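Local coordinates for protein ComZ (Thermus thermophilus, PDB 6QVI) that probably acts as a pilus tip-associated DNA receptor in natural competence, carrying a beta-solenoid domain on a pseudopilin-like one, at residues F458-G463 with F475-A480; A138-A143 with G159-G164; A125-S130 with F518-Y523. All blocks are in the same frame, centred on the assembly; numbering follows the deposited sequence.

How the interactions relate
Interactions 1 and 2 both pair parallel strands of the beta-solenoid, whereas interaction 3 is an antiparallel pair in the pseudopilin-like domain. The first two have centres about 17 Å apart and meet directly, Ile139 CD1 lying 3.7 Å from Phe475 CE2; both are mostly buried, with residues in register and aromatic rings side by side. Interaction 3 lies about 48 Å from interaction 1 and about 32 Å from interaction 2, centre to centre. It is only partly buried: one face packs aromatic and aliphatic groups under a helix, the other carries polar residues. Its strands enclose both solenoid contacts along the chain, and strand 120-130 leads into strand 139-141.

Interaction 1 (F458-G463 with F475-A480); sequences FRVVKG and FCTTSA
Val460 bonds to 475-480 through both its N and its carbonyl O: its N donates to Cys476 O (3.1 Å), and its O receives Thr478 N at 2.9 Å. Cys476 N bonds back to Phe458 O. Past the strand end, Lys462 N reaches Thr478 O at 3.2 Å. The Thr478 hydroxyl meets Tyr442 OH, and Val461 CG1 rests 3.5 Å from Thr478 OG1. These strands are equivalent steps of successive coils in the beta-solenoid, stacked parallel and in register, so like positions fall above one another: Phe458 on Phe475, Val460 on Thr477, Arg459 on Cys476. With CG of each opposite its own backbone N (chi1 164° and -178°), the two phenylalanines run side by side. Their planes are within 24° of parallel but slid apart, so they touch through Phe458 CD2 and Phe475 CE2 (3.8 Å) and barely overlap. Val460 CG1 approaches Phe475 CZ obliquely at 4.1 Å, and Ala492 and Val494 of strand 491-496 pack against this same face. On the other face Cys476 is tied by a disulfide to Cys486, and Arg459 makes a salt bridge with Asp440. The aliphatic part of Lys462 runs over Ser479, CD 3.5 Å from Ser479 CA, while its NZ bonds to Gln490.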
loop_
_atom_site.group_PDB
_atom_site.type_symbol
_atom_site.label_atom_id
_atom_site.label_comp_id
_atom_site.label_asym_id
_atom_site.label_seq_id
_atom_site.Cartn_x
_atom_site.Cartn_y
_atom_site.Cartn_z
ATOM N N PHE A 458 16.949 -1.261 -6.817
ATOM C CA PHE A 458 17.075 -2.186 -5.737
ATOM C C PHE A 458 17.626 -3.455 -6.290
ATOM O O PHE A 458 16.971 -4.078 -7.060
ATOM C CB PHE A 458 15.725 -2.465 -5.191
ATOM C CG PHE A 458 15.662 -3.656 -4.337
ATOM C CD1 PHE A 458 15.615 -3.526 -3.004
ATOM C CD2 PHE A 458 15.599 -4.882 -4.875
ATOM C CE1 PHE A 458 15.534 -4.613 -2.202
ATOM C CE2 PHE A 458 15.508 -5.982 -4.089
ATOM C CZ PHE A 458 15.480 -5.848 -2.746
ATOM N N ARG A 459 18.836 -3.822 -5.890
ATOM C CA ARG A 459 19.485 -5.028 -6.353
ATOM C C ARG A 459 19.347 -6.134 -5.372
ATOM O O ARG A 459 19.278 -5.926 -4.200
ATOM C CB ARG A 459 20.961 -4.813 -6.595
ATOM C CG ARG A 459 21.267 -3.874 -7.731
ATOM C CD ARG A 459 22.709 -3.930 -8.162
ATOM N NE ARG A 459 22.889 -3.123 -9.346
ATOM C CZ ARG A 459 22.925 -1.815 -9.325
ATOM N NH1 ARG A 459 22.803 -1.193 -8.185
ATOM N NH2 ARG A 459 23.075 -1.130 -10.430
ATOM N N VAL A 460 19.326 -7.341 -5.884
ATOM C CA VAL A 460 19.189 -8.503 -5.058
ATOM C C VAL A 460 19.866 -9.649 -5.783
ATOM O O VAL A 460 20.004 -9.639 -6.979
ATOM C CB VAL A 460 17.726 -8.770 -4.807
ATOM C CG1 VAL A 460 17.054 -9.165 -6.085
ATOM C CG2 VAL A 460 17.509 -9.771 -3.712
ATOM N N VAL A 461 20.343 -10.608 -5.030
ATOM C CA VAL A 461 21.049 -11.762 -5.555
ATOM C C VAL A 461 20.084 -12.936 -5.704
ATOM O O VAL A 461 19.153 -13.099 -4.900
ATOM C CB VAL A 461 22.211 -12.099 -4.611
ATOM C CG1 VAL A 461 23.415 -11.175 -4.877
ATOM C CG2 VAL A 461 21.720 -11.844 -3.204
ATOM N N LYS A 462 20.295 -13.755 -6.739
ATOM C CA LYS A 462 19.546 -15.000 -6.882
ATOM C C LYS A 462 19.521 -15.775 -5.566
ATOM O O LYS A 462 20.546 -15.919 -4.901
ATOM C CB LYS A 462 20.190 -15.882 -7.960
ATOM C CG LYS A 462 20.873 -15.150 -9.100
ATOM C CD LYS A 462 21.854 -16.092 -9.857
ATOM C CE LYS A 462 21.816 -15.863 -11.388
ATOM N NZ LYS A 462 22.162 -17.068 -12.189
ATOM N N GLY A 463 18.351 -16.258 -5.179
ATOM C CA GLY A 463 18.228 -17.126 -4.021
ATOM C C GLY A 463 17.733 -16.454 -2.767
ATOM O O GLY A 463 17.259 -17.143 -1.851
ATOM N N PHE A 475 14.386 -2.410 -10.526
ATOM C CA PHE A 475 14.601 -3.632 -9.782
ATOM C C PHE A 475 15.548 -4.435 -10.623
ATOM O O PHE A 475 15.417 -4.456 -11.823
ATOM C CB PHE A 475 13.296 -4.364 -9.640
ATOM C CG PHE A 475 13.366 -5.617 -8.844
ATOM C CD1 PHE A 475 13.813 -6.764 -9.397
ATOM C CD2 PHE A 475 12.909 -5.647 -7.574
ATOM C CE1 PHE A 475 13.847 -7.909 -8.676
ATOM C CE2 PHE A 475 12.942 -6.788 -6.844
ATOM C CZ PHE A 475 13.402 -7.921 -7.397
ATOM N N CYS A 476 16.518 -5.079 -9.992
ATOM C CA CYS A 476 17.526 -5.827 -10.704
ATOM C C CYS A 476 18.054 -7.014 -9.931
ATOM O O CYS A 476 18.189 -6.968 -8.738
ATOM C CB CYS A 476 18.636 -4.859 -11.015
ATOM S SG CYS A 476 20.190 -5.540 -11.542
ATOM N N THR A 477 18.333 -8.096 -10.629
ATOM C CA THR A 477 18.825 -9.298 -9.991
ATOM C C THR A 477 20.212 -9.588 -10.455
ATOM O O THR A 477 20.546 -9.313 -11.568
ATOM C CB THR A 477 17.942 -10.467 -10.341
ATOM O OG1 THR A 477 16.599 -10.043 -10.230
ATOM C CG2 THR A 477 18.130 -11.557 -9.377
ATOM N N THR A 478 21.041 -10.142 -9.597
ATOM C CA THR A 478 22.396 -10.398 -10.011
ATOM C C THR A 478 22.793 -11.790 -9.732
ATOM O O THR A 478 22.189 -12.444 -8.896
ATOM C CB THR A 478 23.367 -9.562 -9.224
ATOM O OG1 THR A 478 22.927 -9.514 -7.872
ATOM C CG2 THR A 478 23.435 -8.209 -9.798
ATOM N N SER A 479 23.857 -12.214 -10.405
ATOM C CA SER A 479 24.331 -13.579 -10.233
ATOM C C SER A 479 24.987 -13.772 -8.870
ATOM O O SER A 479 24.896 -14.860 -8.281
ATOM C CB SER A 479 25.288 -13.937 -11.342
ATOM O OG SER A 479 26.598 -13.635 -10.888
ATOM N N ALA A 480 25.781 -12.805 -8.417
ATOM C CA ALA A 480 26.476 -12.967 -7.142
ATOM C C ALA A 480 26.672 -11.607 -6.478
ATOM O O ALA A 480 26.540 -10.559 -7.117
ATOM C CB ALA A 480 27.800 -13.681 -7.331
#

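Interaction 2 (A138-A143 with G159-G164); sequences AIFAGA and GVYVVG
The rings of Phe140 and Tyr161 form the tightly packed part of this contact, an offset stack with centroids 4.5 Å apart and planes at 11°. Phe140 CE1 lies over one face of the tyrosine ring, displaced toward its rim and nearest to Tyr161 CD1 (3.4 Å). Both side chains leave their strands with the same first torsion, CG trans to the main-chain nitrogen at -176°, which carries the rings out in the same direction. Phe140 CE2 also meets Val163 CG1 at 3.7 Å. Leu511 packs on Phe140, while Leu135 and Pro273 pack on Tyr161, so residues from loops pack around the stacked pair. With a glycine in place of Tyr161, the ring stack would be lost, and Phe140 would probably have one face left without its mate and be freer to turn. Beneath the rings the backbones run parallel in register as consecutive coils of the beta-solenoid, strand 160-162 lying between 139-141 and 212-214. Ala141 N gives an almost linear bond to Tyr161 O (2.7 Å, 175°), and Tyr161 N donates in the carbonyl plane to Ile139 O. On the reverse face Ile139 pairs with Val160 and Ala141 with Val162, with Ala141 CB 4.0 Å from Val162 CG2; Ile156 closes on Ile139 from this side. Toward 142-143 the fit slackens. Val163 N still reaches Ala141 O at 3.1 Å, its donor well off the carbonyl plane, but the following bond, from Gly164 N to Gly142 O, is weak at 3.4 Å. Ala143, exposed to solvent, comes no nearer to the other segment than 4.3 Å, between its CB and Gly164 O.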
loop_
_atom_site.group_PDB
_atom_site.type_symbol
_atom_site.label_atom_id
_atom_site.label_comp_id
_atom_site.label_asym_id
_atom_site.label_seq_id
_atom_site.Cartn_x
_atom_site.Cartn_y
_atom_site.Cartn_z
ATOM N N ALA A 138 3.876 -6.270 -4.425
ATOM C CA ALA A 138 5.200 -6.592 -3.918
ATOM C C ALA A 138 6.231 -5.648 -4.474
ATOM O O ALA A 138 7.216 -5.338 -3.788
ATOM C CB ALA A 138 5.606 -8.027 -4.266
ATOM N N ILE A 139 6.038 -5.201 -5.686
ATOM C CA ILE A 139 6.992 -4.339 -6.295
ATOM C C ILE A 139 6.354 -3.231 -7.024
ATOM O O ILE A 139 5.619 -3.458 -7.918
ATOM C CB ILE A 139 7.736 -5.092 -7.378
ATOM C CG1 ILE A 139 8.690 -6.084 -6.779
ATOM C CG2 ILE A 139 8.528 -4.157 -8.245
ATOM C CD1 ILE A 139 9.422 -6.842 -7.839
ATOM N N PHE A 140 6.676 -2.017 -6.655
ATOM C CA PHE A 140 6.155 -0.888 -7.342
ATOM C C PHE A 140 7.325 -0.338 -8.076
ATOM O O PHE A 140 8.268 0.023 -7.471
ATOM C CB PHE A 140 5.669 0.106 -6.341
ATOM C CG PHE A 140 5.033 1.281 -6.949
ATOM C CD1 PHE A 140 3.700 1.443 -6.900
ATOM C CD2 PHE A 140 5.779 2.210 -7.573
ATOM C CE1 PHE A 140 3.104 2.524 -7.454
ATOM C CE2 PHE A 140 5.203 3.299 -8.131
ATOM C CZ PHE A 140 3.857 3.458 -8.074
ATOM N N ALA A 141 7.276 -0.282 -9.387
ATOM C CA ALA A 141 8.399 0.200 -10.147
ATOM C C ALA A 141 8.197 1.558 -10.704
ATOM O O ALA A 141 7.121 1.913 -11.055
ATOM C CB ALA A 141 8.724 -0.744 -11.254
ATOM N N GLY A 142 9.268 2.299 -10.852
ATOM C CA GLY A 142 9.166 3.646 -11.318
ATOM C C GLY A 142 9.346 3.977 -12.751
ATOM O O GLY A 142 8.564 3.625 -13.565
ATOM N N ALA A 143 10.406 4.689 -13.054
ATOM C CA ALA A 143 10.617 5.137 -14.407
ATOM C C ALA A 143 11.831 4.652 -15.127
ATOM O O ALA A 143 12.013 5.062 -16.241
ATOM C CB ALA A 143 10.616 6.642 -14.435
ATOM N N GLY A 159 1.431 -8.163 -6.139
ATOM C CA GLY A 159 1.273 -7.403 -7.355
ATOM C C GLY A 159 2.560 -6.755 -7.775
ATOM O O GLY A 159 3.514 -6.672 -6.997
ATOM N N VAL A 160 2.588 -6.290 -9.008
ATOM C CA VAL A 160 3.685 -5.507 -9.508
ATOM C C VAL A 160 3.081 -4.357 -10.289
ATOM O O VAL A 160 2.387 -4.569 -11.223
ATOM C CB VAL A 160 4.735 -6.252 -10.346
ATOM C CG1 VAL A 160 4.652 -7.737 -10.236
ATOM C CG2 VAL A 160 4.710 -5.825 -11.774
ATOM N N TYR A 161 3.334 -3.134 -9.862
ATOM C CA TYR A 161 2.831 -1.940 -10.496
ATOM C C TYR A 161 4.001 -1.261 -11.131
ATOM O O TYR A 161 5.014 -1.136 -10.530
ATOM C CB TYR A 161 2.243 -1.037 -9.417
ATOM C CG TYR A 161 1.574 0.253 -9.855
ATOM C CD1 TYR A 161 2.267 1.233 -10.486
ATOM C CD2 TYR A 161 0.261 0.501 -9.563
ATOM C CE1 TYR A 161 1.667 2.399 -10.859
ATOM C CE2 TYR A 161 -0.341 1.670 -9.925
ATOM C CZ TYR A 161 0.373 2.610 -10.575
ATOM O OH TYR A 161 -0.204 3.772 -10.943
ATOM N N VAL A 162 3.880 -0.856 -12.370
ATOM C CA VAL A 162 4.957 -0.180 -13.017
ATOM C C VAL A 162 4.391 1.093 -13.567
ATOM O O VAL A 162 3.331 1.072 -14.113
ATOM C CB VAL A 162 5.465 -1.009 -14.173
ATOM C CG1 VAL A 162 6.542 -0.273 -14.905
ATOM C CG2 VAL A 162 5.993 -2.316 -13.673
ATOM N N VAL A 163 5.070 2.216 -13.423
ATOM C CA VAL A 163 4.506 3.425 -13.978
ATOM C C VAL A 163 4.855 3.651 -15.433
ATOM O O VAL A 163 3.991 3.958 -16.201
ATOM C CB VAL A 163 4.625 4.671 -13.076
ATOM C CG1 VAL A 163 5.105 4.332 -11.709
ATOM C CG2 VAL A 163 5.417 5.782 -13.685
ATOM N N GLY A 164 6.093 3.457 -15.836
ATOM C CA GLY A 164 6.444 3.645 -17.221
ATOM C C GLY A 164 6.904 5.031 -17.575
ATOM O O GLY A 164 7.063 5.850 -16.717
#

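Interaction 3 (A125-S130 with F518-Y523); sequences ATFRIS and FQVLSY
Phe127, Ile129 and Phe518 make a hydrophobic row across the two strands. Phe518 CZ comes to 3.6 Å from Phe127 CD2, the ring planes inclined at 34°, while Phe518 CE1 lies 3.6 Å from Ile129 CD1, so one ring touches two side chains of 125-130. A chi1 of -178° puts the Phe518 ring on the far side of the CA-CB bond from its own backbone N, where it lies alongside the Phe127 ring. Val520 CG2 adds to the row at 3.7 Å from Phe127 CE2. On the other face Leu521 CD1 lies over one face of the Arg128 guanidinium, 4.1 Å from NH2, and Thr126 CB meets Ser522 OG. Beneath these side chains the strands run antiparallel, and Arg128 with Gln519 is a hydrogen-bonded pair: Arg128 N to Gln519 O and Gln519 N to Arg128 O, both donors in the carbonyl plane. A classic beta bulge follows, in which Leu521 and Ser522 both face Thr126. Thr126 O takes Leu521 N at 2.7 Å and, weakly, Ser522 N at 3.4 Å; Thr126 N returns a bond to Ser522 O (3.1 Å). The bulge moves the register by one residue, pairing Ala125 with Tyr523. In this pseudopilin-like domain the sheet packs against the long helix 12-40; the pairing joins strand 120-130 to the strand near the C-terminus, almost four hundred residues on. Helix residues Leu32 and Lys29 touch Phe127, Tyr36 touches Ile129, and Phe33 meets the Phe518 ring edge-to-face. Tyr523 packs on Leu25 of the same helix, its OH hydrogen-bonded to Glu22. On the far flank, strand 107-115 bonds along 125-130, with Leu107 against Arg128 and Leu521.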
loop_
_atom_site.group_PDB
_atom_site.type_symbol
_atom_site.label_atom_id
_atom_site.label_comp_id
_atom_site.label_asym_id
_atom_site.label_seq_id
_atom_site.Cartn_x
_atom_site.Cartn_y
_atom_site.Cartn_z
ATOM N N ALA A 125 -31.352 10.400 -3.765
ATOM C CA ALA A 125 -30.086 11.132 -3.826
ATOM C C ALA A 125 -29.070 10.417 -4.700
ATOM O O ALA A 125 -28.939 9.180 -4.664
ATOM C CB ALA A 125 -29.486 11.341 -2.434
ATOM N N THR A 126 -28.327 11.216 -5.455
ATOM C CA THR A 126 -27.241 10.707 -6.266
ATOM C C THR A 126 -25.909 11.093 -5.634
ATOM O O THR A 126 -25.643 12.282 -5.399
ATOM C CB THR A 126 -27.277 11.281 -7.672
ATOM O OG1 THR A 126 -28.454 10.822 -8.334
ATOM C CG2 THR A 126 -26.036 10.809 -8.440
ATOM N N PHE A 127 -25.044 10.097 -5.461
ATOM C CA PHE A 127 -23.717 10.297 -4.913
ATOM C C PHE A 127 -22.655 9.953 -5.938
ATOM O O PHE A 127 -22.857 9.117 -6.817
ATOM C CB PHE A 127 -23.480 9.452 -3.681
ATOM C CG PHE A 127 -24.563 9.496 -2.717
ATOM C CD1 PHE A 127 -25.680 8.701 -2.883
ATOM C CD2 PHE A 127 -24.477 10.334 -1.619
ATOM C CE1 PHE A 127 -26.706 8.736 -1.964
ATOM C CE2 PHE A 127 -25.511 10.381 -0.709
ATOM C CZ PHE A 127 -26.620 9.572 -0.880
ATOM N N ARG A 128 -21.464 10.438 -5.680
ATOM C CA ARG A 128 -20.307 10.070 -6.448
ATOM C C ARG A 128 -19.433 9.555 -5.339
ATOM O O ARG A 128 -19.153 10.253 -4.418
ATOM C CB ARG A 128 -19.688 11.262 -7.109
ATOM C CG ARG A 128 -18.186 11.244 -7.051
ATOM C CD ARG A 128 -17.580 11.479 -8.408
ATOM N NE ARG A 128 -18.171 12.616 -9.075
ATOM C CZ ARG A 128 -18.424 12.640 -10.371
ATOM N NH1 ARG A 128 -18.127 11.583 -11.112
ATOM N NH2 ARG A 128 -18.972 13.713 -10.918
ATOM N N ILE A 129 -19.035 8.307 -5.424
ATOM C CA ILE A 129 -18.260 7.654 -4.380
ATOM C C ILE A 129 -17.048 6.989 -4.998
ATOM O O ILE A 129 -17.183 6.147 -5.896
ATOM C CB ILE A 129 -19.066 6.604 -3.603
ATOM C CG1 ILE A 129 -20.395 7.202 -3.126
ATOM C CG2 ILE A 129 -18.232 6.034 -2.449
ATOM C CD1 ILE A 129 -21.202 6.180 -2.383
ATOM N N SER A 130 -15.856 7.335 -4.492
ATOM C CA SER A 130 -14.630 6.674 -4.916
ATOM C C SER A 130 -13.753 6.445 -3.696
ATOM O O SER A 130 -13.699 7.293 -2.797
ATOM C CB SER A 130 -13.937 7.499 -6.006
ATOM O OG SER A 130 -13.449 8.728 -5.501
ATOM N N PHE A 518 -16.855 11.119 -1.248
ATOM C CA PHE A 518 -18.251 10.772 -0.960
ATOM C C PHE A 518 -19.026 12.083 -1.110
ATOM O O PHE A 518 -19.165 12.845 -0.146
ATOM C CB PHE A 518 -18.415 10.130 0.427
ATOM C CG PHE A 518 -19.805 9.734 0.699
ATOM C CD1 PHE A 518 -20.285 8.479 0.328
ATOM C CD2 PHE A 518 -20.686 10.666 1.251
ATOM C CE1 PHE A 518 -21.630 8.135 0.563
ATOM C CE2 PHE A 518 -22.028 10.349 1.471
ATOM C CZ PHE A 518 -22.507 9.089 1.117
ATOM N N GLN A 519 -19.535 12.349 -2.306
ATOM C CA GLN A 519 -20.119 13.651 -2.562
ATOM C C GLN A 519 -21.547 13.537 -3.104
ATOM O O GLN A 519 -21.820 12.719 -3.987
ATOM C CB GLN A 519 -19.217 14.466 -3.496
ATOM C CG GLN A 519 -19.980 15.541 -4.215
ATOM C CD GLN A 519 -19.132 16.753 -4.483
ATOM O OE1 GLN A 519 -18.850 17.525 -3.549
ATOM N NE2 GLN A 519 -18.804 16.992 -5.740
ATOM N N VAL A 520 -22.438 14.409 -2.617
ATOM C CA VAL A 520 -23.836 14.417 -3.051
ATOM C C VAL A 520 -23.951 15.265 -4.305
ATOM O O VAL A 520 -23.680 16.470 -4.265
ATOM C CB VAL A 520 -24.778 14.983 -1.972
ATOM C CG1 VAL A 520 -26.158 15.179 -2.581
ATOM C CG2 VAL A 520 -24.891 14.060 -0.783
ATOM N N LEU A 521 -24.415 14.658 -5.401
ATOM C CA LEU A 521 -24.566 15.390 -6.653
ATOM C C LEU A 521 -25.961 15.968 -6.818
ATOM O O LEU A 521 -26.132 16.966 -7.521
ATOM C CB LEU A 521 -24.262 14.502 -7.865
ATOM C CG LEU A 521 -22.851 13.898 -8.029
ATOM C CD1 LEU A 521 -22.727 13.216 -9.366
ATOM C CD2 LEU A 521 -21.746 14.923 -7.844
ATOM N N SER A 522 -26.955 15.370 -6.173
ATOM C CA SER A 522 -28.314 15.854 -6.295
ATOM C C SER A 522 -29.181 15.256 -5.209
ATOM O O SER A 522 -28.914 14.170 -4.689
ATOM C CB SER A 522 -28.892 15.534 -7.665
ATOM O OG SER A 522 -29.146 14.156 -7.743
ATOM N N TYR A 523 -30.262 15.956 -4.906
ATOM C CA TYR A 523 -31.215 15.413 -3.952
ATOM C C TYR A 523 -32.616 15.841 -4.344
ATOM O O TYR A 523 -32.832 16.986 -4.757
ATOM C CB TYR A 523 -30.839 15.872 -2.569
ATOM C CG TYR A 523 -31.938 15.840 -1.583
ATOM C CD1 TYR A 523 -32.079 14.769 -0.709
ATOM C CD2 TYR A 523 -32.812 16.903 -1.471
ATOM C CE1 TYR A 523 -33.076 14.774 0.244
ATOM C CE2 TYR A 523 -33.803 16.907 -0.534
ATOM C CZ TYR A 523 -33.944 15.852 0.307
ATOM O OH TYR A 523 -34.982 15.911 1.208
#